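Local coordinates for protein beta-L-arabinobiosidase (Bacteroides thetaiotaomicron, PDB 5MQR) that probably releases beta-L-arabinobiose units during bacterial breakdown of complex plant pectin, and may also have a sialidase-type activity, at residues V860-F872 against L896-E909. Sequence-based numbering, arbitrary orientation.
Sequences VENDLWNTRHQFF and LPDTTKKYEVAWKE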
ATOM      1  N   VAL A 860       6.105  31.423  36.008  1.00 34.11           N
ATOM      2  CA  VAL A 860       4.967  31.559  35.107  1.00 33.52           C
ATOM      3  C   VAL A 860       3.689  31.076  35.792  1.00 33.94           C
ATOM      4  O   VAL A 860       2.655  31.740  35.713  1.00 33.03           O
ATOM      5  CB  VAL A 860       5.183  30.844  33.752  1.00 32.44           C
ATOM      6  CG1 VAL A 860       3.897  30.822  32.928  1.00 31.70           C
ATOM      7  CG2 VAL A 860       6.267  31.555  32.970  1.00 32.24           C
ATOM      8  N   GLU A 861       3.767  29.926  36.451  1.00 35.02           N
ATOM      9  CA  GLU A 861       2.581  29.305  37.057  1.00 35.88           C
ATOM     10  C   GLU A 861       2.027  30.110  38.222  1.00 37.20           C
ATOM     11  O   GLU A 861       0.802  30.235  38.365  1.00 37.44           O
ATOM     12  CB  GLU A 861       2.885  27.886  37.518  1.00 36.10           C
ATOM     13  CG  GLU A 861       3.017  26.903  36.367  1.00 35.50           C
ATOM     14  CD  GLU A 861       3.150  25.468  36.845  1.00 35.76           C
ATOM     15  OE1 GLU A 861       3.740  25.242  37.914  1.00 36.52           O
ATOM     16  OE2 GLU A 861       2.656  24.567  36.145  1.00 35.58           O
ATOM     17  N   ASN A 862       2.928  30.639  39.046  1.00 37.96           N
ATOM     18  CA  ASN A 862       2.537  31.429  40.209  1.00 39.33           C
ATOM     19  C   ASN A 862       2.178  32.866  39.863  1.00 38.64           C
ATOM     20  O   ASN A 862       1.224  33.397  40.410  1.00 38.78           O
ATOM     21  CB  ASN A 862       3.637  31.400  41.287  1.00 41.05           C
ATOM     22  CG  ASN A 862       3.814  30.015  41.921  1.00 42.70           C
ATOM     23  OD1 ASN A 862       2.904  29.169  41.925  1.00 43.78           O
ATOM     24  ND2 ASN A 862       4.998  29.775  42.457  1.00 43.89           N
ATOM     25  N   ASP A 863       2.930  33.494  38.962  1.00 37.86           N
ATOM     26  CA  ASP A 863       2.804  34.927  38.718  1.00 37.35           C
ATOM     27  C   ASP A 863       1.996  35.296  37.479  1.00 36.64           C
ATOM     28  O   ASP A 863       1.405  36.367  37.462  1.00 36.69           O
ATOM     29  CB  ASP A 863       4.181  35.583  38.603  1.00 37.97           C
ATOM     30  CG  ASP A 863       4.979  35.532  39.888  1.00 39.66           C
ATOM     31  OD1 ASP A 863       4.570  34.889  40.869  1.00 41.40           O
ATOM     32  OD2 ASP A 863       6.031  36.172  39.935  1.00 40.69           O
ATOM     33  N   LEU A 864       1.994  34.468  36.425  1.00 35.26           N
ATOM     34  CA  LEU A 864       1.281  34.822  35.180  1.00 34.05           C
ATOM     35  C   LEU A 864      -0.099  34.196  35.045  1.00 34.03           C
ATOM     36  O   LEU A 864      -0.921  34.676  34.266  1.00 33.61           O
ATOM     37  CB  LEU A 864       2.140  34.535  33.954  1.00 33.25           C
ATOM     38  CG  LEU A 864       3.487  35.267  33.942  1.00 33.26           C
ATOM     39  CD1 LEU A 864       4.175  35.014  32.608  1.00 32.39           C
ATOM     40  CD2 LEU A 864       3.358  36.762  34.196  1.00 33.28           C
ATOM     41  N   TRP A 865      -0.362  33.145  35.820  1.00 34.87           N
ATOM     42  CA  TRP A 865      -1.689  32.565  35.907  1.00 34.83           C
ATOM     43  C   TRP A 865      -2.610  33.559  36.614  1.00 35.85           C
ATOM     44  O   TRP A 865      -2.414  33.868  37.790  1.00 36.96           O
ATOM     45  CB  TRP A 865      -1.656  31.253  36.674  1.00 34.68           C
ATOM     46  CG  TRP A 865      -2.985  30.556  36.701  1.00 34.62           C
ATOM     47  CD1 TRP A 865      -3.778  30.319  37.796  1.00 35.25           C
ATOM     48  CD2 TRP A 865      -3.689  30.030  35.577  1.00 33.56           C
ATOM     49  NE1 TRP A 865      -4.923  29.661  37.417  1.00 34.80           N
ATOM     50  CE2 TRP A 865      -4.901  29.479  36.062  1.00 34.08           C
ATOM     51  CE3 TRP A 865      -3.419  29.973  34.204  1.00 32.65           C
ATOM     52  CZ2 TRP A 865      -5.831  28.864  35.218  1.00 33.60           C
ATOM     53  CZ3 TRP A 865      -4.347  29.355  33.364  1.00 32.40           C
ATOM     54  CH2 TRP A 865      -5.536  28.811  33.874  1.00 32.91           C
ATOM     55  N   ASN A 866      -3.588  34.075  35.877  1.00 36.28           N
ATOM     56  CA  ASN A 866      -4.591  35.012  36.421  1.00 37.26           C
ATOM     57  C   ASN A 866      -5.708  34.142  36.963  1.00 38.29           C
ATOM     58  O   ASN A 866      -6.349  33.438  36.193  1.00 37.53           O
ATOM     59  CB  ASN A 866      -5.086  35.937  35.295  1.00 36.59           C
ATOM     60  CG  ASN A 866      -6.153  36.909  35.738  1.00 37.03           C
ATOM     61  OD1 ASN A 866      -7.100  36.541  36.428  1.00 37.90           O
ATOM     62  ND2 ASN A 866      -6.027  38.152  35.304  1.00 36.93           N
ATOM     63  N   THR A 867      -5.922  34.169  38.277  1.00 40.28           N
ATOM     64  CA  THR A 867      -6.892  33.274  38.929  1.00 41.80           C
ATOM     65  C   THR A 867      -8.353  33.730  38.776  1.00 43.19           C
ATOM     66  O   THR A 867      -9.251  32.908  38.921  1.00 43.24           O
ATOM     67  CB  THR A 867      -6.581  33.072  40.437  1.00 42.50           C
ATOM     68  OG1 THR A 867      -6.384  34.343  41.042  1.00 42.50           O
ATOM     69  CG2 THR A 867      -5.321  32.220  40.641  1.00 42.30           C
ATOM     70  N   ARG A 868      -8.594  35.016  38.505  1.00 45.26           N
ATOM     71  CA  ARG A 868      -9.959  35.502  38.215  1.00 47.65           C
ATOM     72  C   ARG A 868     -10.418  34.957  36.854  1.00 45.40           C
ATOM     73  O   ARG A 868     -11.489  34.365  36.752  1.00 45.22           O
ATOM     74  CB  ARG A 868     -10.067  37.047  38.285  1.00 51.37           C
ATOM     75  CG  ARG A 868     -10.114  37.574  39.734  1.00 56.48           C
ATOM     76  CD  ARG A 868      -9.902  39.094  39.967  1.00 59.76           C
ATOM     77  NE  ARG A 868      -8.992  39.814  39.041  1.00 62.58           N
ATOM     78  CZ  ARG A 868      -7.664  39.616  38.889  1.00 64.33           C
ATOM     79  NH1 ARG A 868      -7.009  38.660  39.559  1.00 66.73           N
ATOM     80  NH2 ARG A 868      -6.973  40.371  38.027  1.00 62.64           N
ATOM     81  N   HIS A 869      -9.573  35.119  35.840  1.00 42.82           N
ATOM     82  CA  HIS A 869      -9.865  34.644  34.477  1.00 41.31           C
ATOM     83  C   HIS A 869      -9.600  33.161  34.207  1.00 39.47           C
ATOM     84  O   HIS A 869     -10.154  32.601  33.257  1.00 38.93           O
ATOM     85  CB  HIS A 869      -9.063  35.463  33.453  1.00 40.99           C
ATOM     86  CG  HIS A 869      -9.572  36.850  33.261  1.00 41.88           C
ATOM     87  ND1 HIS A 869      -8.926  37.772  32.466  1.00 41.99           N
ATOM     88  CD2 HIS A 869     -10.666  37.475  33.756  1.00 42.91           C
ATOM     89  CE1 HIS A 869      -9.611  38.899  32.463  1.00 42.54           C
ATOM     90  NE2 HIS A 869     -10.662  38.749  33.251  1.00 43.70           N
ATOM     91  N   GLN A 870      -8.732  32.539  35.001  1.00 38.23           N
ATOM     92  CA  GLN A 870      -8.249  31.184  34.720  1.00 36.83           C
ATOM     93  C   GLN A 870      -7.610  31.132  33.330  1.00 34.34           C
ATOM     94  O   GLN A 870      -8.125  30.538  32.390  1.00 33.15           O
ATOM     95  CB  GLN A 870      -9.364  30.148  34.916  1.00 37.65           C
ATOM     96  CG  GLN A 870      -9.991  30.210  36.297  1.00 39.62           C
ATOM     97  CD  GLN A 870     -11.052  29.160  36.485  1.00 40.91           C
ATOM     98  OE1 GLN A 870     -10.771  27.960  36.544  1.00 41.54           O
ATOM     99  NE2 GLN A 870     -12.287  29.603  36.578  1.00 42.12           N
ATOM    100  N   PHE A 871      -6.470  31.793  33.232  1.00 33.00           N
ATOM    101  CA  PHE A 871      -5.797  32.017  31.964  1.00 31.21           C
ATOM    102  C   PHE A 871      -4.436  32.681  32.223  1.00 30.75           C
ATOM    103  O   PHE A 871      -4.309  33.537  33.120  1.00 30.81           O
ATOM    104  CB  PHE A 871      -6.655  32.930  31.072  1.00 30.75           C
ATOM    105  CG  PHE A 871      -6.426  32.727  29.621  1.00 29.44           C
ATOM    106  CD1 PHE A 871      -7.043  31.674  28.950  1.00 29.02           C
ATOM    107  CD2 PHE A 871      -5.567  33.554  28.925  1.00 28.92           C
ATOM    108  CE1 PHE A 871      -6.812  31.463  27.598  1.00 28.03           C
ATOM    109  CE2 PHE A 871      -5.335  33.350  27.573  1.00 28.14           C
ATOM    110  CZ  PHE A 871      -5.959  32.304  26.910  1.00 27.66           C
ATOM    111  N   PHE A 872      -3.423  32.268  31.464  1.00 29.63           N
ATOM    112  CA  PHE A 872      -2.100  32.867  31.555  1.00 29.70           C
ATOM    113  C   PHE A 872      -2.118  34.190  30.842  1.00 29.73           C
ATOM    114  O   PHE A 872      -2.523  34.262  29.690  1.00 29.28           O
ATOM    115  CB  PHE A 872      -1.025  31.988  30.921  1.00 28.79           C
ATOM    116  CG  PHE A 872      -0.709  30.763  31.714  1.00 28.66           C
ATOM    117  CD1 PHE A 872       0.023  30.859  32.880  1.00 28.94           C
ATOM    118  CD2 PHE A 872      -1.131  29.502  31.284  1.00 28.22           C
ATOM    119  CE1 PHE A 872       0.318  29.729  33.615  1.00 29.14           C
ATOM    120  CE2 PHE A 872      -0.819  28.362  32.012  1.00 28.33           C
ATOM    121  CZ  PHE A 872      -0.094  28.480  33.182  1.00 28.83           C
ATOM    122  N   LEU A 896       5.081  23.678  29.292  1.00 26.83           N
ATOM    123  CA  LEU A 896       5.427  24.286  30.574  1.00 28.24           C
ATOM    124  C   LEU A 896       4.477  23.886  31.707  1.00 29.38           C
ATOM    125  O   LEU A 896       4.943  23.485  32.776  1.00 30.20           O
ATOM    126  CB  LEU A 896       5.529  25.818  30.439  1.00 28.04           C
ATOM    127  CG  LEU A 896       6.028  26.655  31.619  1.00 28.55           C
ATOM    128  CD1 LEU A 896       6.445  28.048  31.160  1.00 28.46           C
ATOM    129  CD2 LEU A 896       4.971  26.780  32.701  1.00 29.42           C
ATOM    130  N   PRO A 897       3.150  24.033  31.507  1.00 30.32           N
ATOM    131  CA  PRO A 897       2.292  23.829  32.695  1.00 31.53           C
ATOM    132  C   PRO A 897       2.252  22.384  33.176  1.00 32.74           C
ATOM    133  O   PRO A 897       2.516  21.470  32.407  1.00 30.85           O
ATOM    134  CB  PRO A 897       0.906  24.280  32.212  1.00 31.00           C
ATOM    135  CG  PRO A 897       1.206  25.203  31.055  1.00 30.33           C
ATOM    136  CD  PRO A 897       2.354  24.522  30.363  1.00 29.57           C
ATOM    137  N   ASP A 898       1.965  22.234  34.465  1.00 35.37           N
ATOM    138  CA  ASP A 898       1.599  20.972  35.086  1.00 38.04           C
ATOM    139  C   ASP A 898       0.334  20.371  34.513  1.00 38.52           C
ATOM    140  O   ASP A 898      -0.475  21.055  33.875  1.00 37.04           O
ATOM    141  CB  ASP A 898       1.361  21.173  36.601  1.00 40.63           C
ATOM    142  CG  ASP A 898       2.641  21.368  37.356  1.00 42.63           C
ATOM    143  OD1 ASP A 898       3.580  20.606  37.044  1.00 43.79           O
ATOM    144  OD2 ASP A 898       2.719  22.262  38.245  1.00 44.77           O
ATOM    145  N   THR A 899       0.150  19.088  34.816  1.00 41.02           N
ATOM    146  CA  THR A 899      -1.020  18.332  34.350  1.00 43.19           C
ATOM    147  C   THR A 899      -2.268  18.561  35.218  1.00 45.28           C
ATOM    148  O   THR A 899      -3.327  18.013  34.924  1.00 46.25           O
ATOM    149  CB  THR A 899      -0.725  16.806  34.282  1.00 43.39           C
ATOM    150  OG1 THR A 899      -0.399  16.324  35.584  1.00 44.48           O
ATOM    151  CG2 THR A 899       0.439  16.504  33.332  1.00 42.72           C
ATOM    152  N   THR A 900      -2.168  19.370  36.267  1.00 47.38           N
ATOM    153  CA  THR A 900      -3.322  19.616  37.134  1.00 50.00           C
ATOM    154  C   THR A 900      -4.537  20.176  36.337  1.00 50.12           C
ATOM    155  O   THR A 900      -4.371  20.921  35.355  1.00 48.58           O
ATOM    156  CB  THR A 900      -2.958  20.553  38.307  1.00 51.78           C
ATOM    157  OG1 THR A 900      -2.676  21.862  37.804  1.00 52.39           O
ATOM    158  CG2 THR A 900      -1.724  20.012  39.111  1.00 52.46           C
ATOM    159  N   LYS A 901      -5.737  19.787  36.772  1.00 51.13           N
ATOM    160  CA  LYS A 901      -6.996  20.117  36.085  1.00 51.52           C
ATOM    161  C   LYS A 901      -7.268  21.601  35.925  1.00 48.83           C
ATOM    162  O   LYS A 901      -7.925  22.000  34.971  1.00 47.06           O
ATOM    163  CB  LYS A 901      -8.202  19.489  36.809  1.00 55.44           C
ATOM    164  CG  LYS A 901      -8.440  18.034  36.433  1.00 59.66           C
ATOM    165  CD  LYS A 901      -9.094  17.908  35.058  1.00 62.27           C
ATOM    166  CE  LYS A 901      -8.935  16.514  34.446  1.00 65.15           C
ATOM    167  NZ  LYS A 901      -9.587  15.479  35.299  1.00 69.02           N
ATOM    168  N   LYS A 902      -6.785  22.415  36.857  1.00 47.42           N
ATOM    169  CA  LYS A 902      -7.119  23.830  36.841  1.00 46.66           C
ATOM    170  C   LYS A 902      -6.656  24.595  35.600  1.00 43.45           C
ATOM    171  O   LYS A 902      -7.342  25.503  35.200  1.00 42.19           O
ATOM    172  CB  LYS A 902      -6.668  24.556  38.115  1.00 48.40           C
ATOM    173  CG  LYS A 902      -5.167  24.656  38.327  1.00 49.46           C
ATOM    174  CD  LYS A 902      -4.875  25.759  39.333  1.00 50.59           C
ATOM    175  CE  LYS A 902      -3.435  25.742  39.812  1.00 51.29           C
ATOM    176  NZ  LYS A 902      -3.004  27.137  40.101  1.00 51.81           N
ATOM    177  N   TYR A 903      -5.536  24.215  34.980  1.00 41.72           N
ATOM    178  CA  TYR A 903      -5.062  24.919  33.768  1.00 39.41           C
ATOM    179  C   TYR A 903      -5.886  24.589  32.518  1.00 38.44           C
ATOM    180  O   TYR A 903      -5.967  25.430  31.634  1.00 36.31           O
ATOM    181  CB  TYR A 903      -3.575  24.689  33.513  1.00 37.94           C
ATOM    182  CG  TYR A 903      -2.682  25.115  34.649  1.00 38.13           C
ATOM    183  CD1 TYR A 903      -2.640  26.440  35.071  1.00 37.89           C
ATOM    184  CD2 TYR A 903      -1.859  24.192  35.305  1.00 38.41           C
ATOM    185  CE1 TYR A 903      -1.817  26.829  36.113  1.00 38.30           C
ATOM    186  CE2 TYR A 903      -1.038  24.574  36.350  1.00 38.64           C
ATOM    187  CZ  TYR A 903      -1.016  25.894  36.751  1.00 38.90           C
ATOM    188  OH  TYR A 903      -0.203  26.272  37.811  1.00 39.49           O
ATOM    189  N   GLU A 904      -6.493  23.394  32.467  1.00 39.95           N
ATOM    190  CA  GLU A 904      -7.342  22.931  31.322  1.00 41.46           C
ATOM    191  C   GLU A 904      -8.339  23.974  30.859  1.00 39.23           C
ATOM    192  O   GLU A 904      -8.524  24.193  29.668  1.00 37.84           O
ATOM    193  CB  GLU A 904      -8.195  21.688  31.666  1.00 44.74           C
ATOM    194  CG  GLU A 904      -7.475  20.346  31.702  1.00 48.37           C
ATOM    195  CD  GLU A 904      -8.411  19.117  31.565  1.00 51.00           C
ATOM    196  OE1 GLU A 904      -9.509  19.209  30.954  1.00 51.31           O
ATOM    197  OE2 GLU A 904      -8.012  18.024  32.054  1.00 53.57           O
ATOM    198  N   VAL A 905      -9.005  24.586  31.822  1.00 38.13           N
ATOM    199  CA  VAL A 905     -10.121  25.466  31.537  1.00 37.28           C
ATOM    200  C   VAL A 905      -9.743  26.603  30.558  1.00 35.06           C
ATOM    201  O   VAL A 905     -10.591  27.034  29.805  1.00 34.15           O
ATOM    202  CB  VAL A 905     -10.733  25.992  32.848  1.00 39.11           C
ATOM    203  CG1 VAL A 905      -9.825  27.022  33.478  1.00 39.95           C
ATOM    204  CG2 VAL A 905     -12.112  26.582  32.620  1.00 40.13           C
ATOM    205  N   ALA A 906      -8.480  27.042  30.531  1.00 33.22           N
ATOM    206  CA  ALA A 906      -7.999  28.008  29.520  1.00 32.38           C
ATOM    207  C   ALA A 906      -8.326  27.628  28.068  1.00 30.84           C
ATOM    208  O   ALA A 906      -8.646  28.472  27.236  1.00 28.89           O
ATOM    209  CB  ALA A 906      -6.494  28.234  29.666  1.00 32.54           C
ATOM    210  N   TRP A 907      -8.254  26.337  27.792  1.00 30.57           N
ATOM    211  CA  TRP A 907      -8.492  25.825  26.461  1.00 30.32           C
ATOM    212  C   TRP A 907      -9.964  25.862  26.025  1.00 31.54           C
ATOM    213  O   TRP A 907     -10.251  25.684  24.839  1.00 30.58           O
ATOM    214  CB  TRP A 907      -7.910  24.411  26.333  1.00 29.54           C
ATOM    215  CG  TRP A 907      -6.433  24.444  26.296  1.00 28.78           C
ATOM    216  CD1 TRP A 907      -5.579  24.119  27.296  1.00 29.01           C
ATOM    217  CD2 TRP A 907      -5.636  24.841  25.196  1.00 28.01           C
ATOM    218  NE1 TRP A 907      -4.280  24.296  26.891  1.00 28.77           N
ATOM    219  CE2 TRP A 907      -4.285  24.733  25.596  1.00 28.35           C
ATOM    220  CE3 TRP A 907      -5.926  25.283  23.908  1.00 27.38           C
ATOM    221  CZ2 TRP A 907      -3.226  25.053  24.747  1.00 27.84           C
ATOM    222  CZ3 TRP A 907      -4.872  25.603  23.058  1.00 27.11           C
ATOM    223  CH2 TRP A 907      -3.538  25.477  23.481  1.00 27.06           C
ATOM    224  N   LYS A 908     -10.886  26.117  26.952  1.00 33.33           N
ATOM    225  CA  LYS A 908     -12.294  26.266  26.587  1.00 34.72           C
ATOM    226  C   LYS A 908     -12.520  27.471  25.683  1.00 33.58           C
ATOM    227  O   LYS A 908     -13.460  27.472  24.895  1.00 33.06           O
ATOM    228  CB  LYS A 908     -13.195  26.362  27.822  1.00 37.11           C
ATOM    229  CG  LYS A 908     -13.286  25.056  28.578  1.00 39.46           C
ATOM    230  CD  LYS A 908     -14.311  25.088  29.703  1.00 41.83           C
ATOM    231  CE  LYS A 908     -14.442  23.691  30.305  1.00 44.09           C
ATOM    232  NZ  LYS A 908     -15.568  23.587  31.284  1.00 46.44           N
ATOM    233  N   GLU A 909     -11.642  28.469  25.770  1.00 32.94           N
ATOM    234  CA  GLU A 909     -11.791  29.686  24.976  1.00 32.83           C
ATOM    235  C   GLU A 909     -11.560  29.474  23.481  1.00 31.78           C
ATOM    236  O   GLU A 909     -11.930  30.308  22.676  1.00 32.01           O
ATOM    237  CB  GLU A 909     -10.887  30.794  25.512  1.00 33.24           C
ATOM    238  CG  GLU A 909     -11.161  31.139  26.964  1.00 34.70           C
ATOM    239  CD  GLU A 909     -12.627  31.485  27.201  1.00 35.95           C
ATOM    240  OE1 GLU A 909     -13.076  32.500  26.626  1.00 36.09           O
ATOM    241  OE2 GLU A 909     -13.325  30.733  27.938  1.00 37.06           O
TER
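E861 and P897 approach to 7.0 Å between CA atoms and F871 and A906 to 5.2 Å, so the end of helix 843-864 and the hairpin that follows it lie along the irregular, partly helical run 896-909. Strands 865-866 and 871-872 form the hairpin; Q870 and F871 both face N866 in a G1 beta bulge, and N866 OD1 accepts from H869 N in an Asx motif. A single hydrogen bond joins the two segments: the backbone N-H of D898 donates to E861 OE2 (3.0 Å, 163°), nearly in line with the carboxylate's C-O bond. The same oxygen lies 3.1 Å from D898 OD2, a like-charge approach probably eased by K857, which forms a salt bridge with D898 OD1. Y903 and W865 stack T-shaped: the tyrosine edge, led by CD1 and CE1, meets the indole face with planes at 85°. With CG anti to the backbone N (chi1 -175°), the indole of W865 lies with one face against this edge and the other over F871 N. F872 continues this aromatic cluster, its ring nearly parallel to that of Y903 but slid aside, while its CE2 meets P897 CG. The phenol OH of Y903 ends 3.5 Å from E861 CB. Farther along, the methyl of A906 packs on F871 CD1 at 3.6 Å; V905 CG1 touches CB and OE1 of Q870. Within the MGH1-like glycoside hydrolase region, this largely apolar packing joins the hairpin to the 896-909 run. Helix 820-839 touches V860 and L896, helix 890-893 packs against F872, P897 and Y903, and W907 turns away toward helix 948-964.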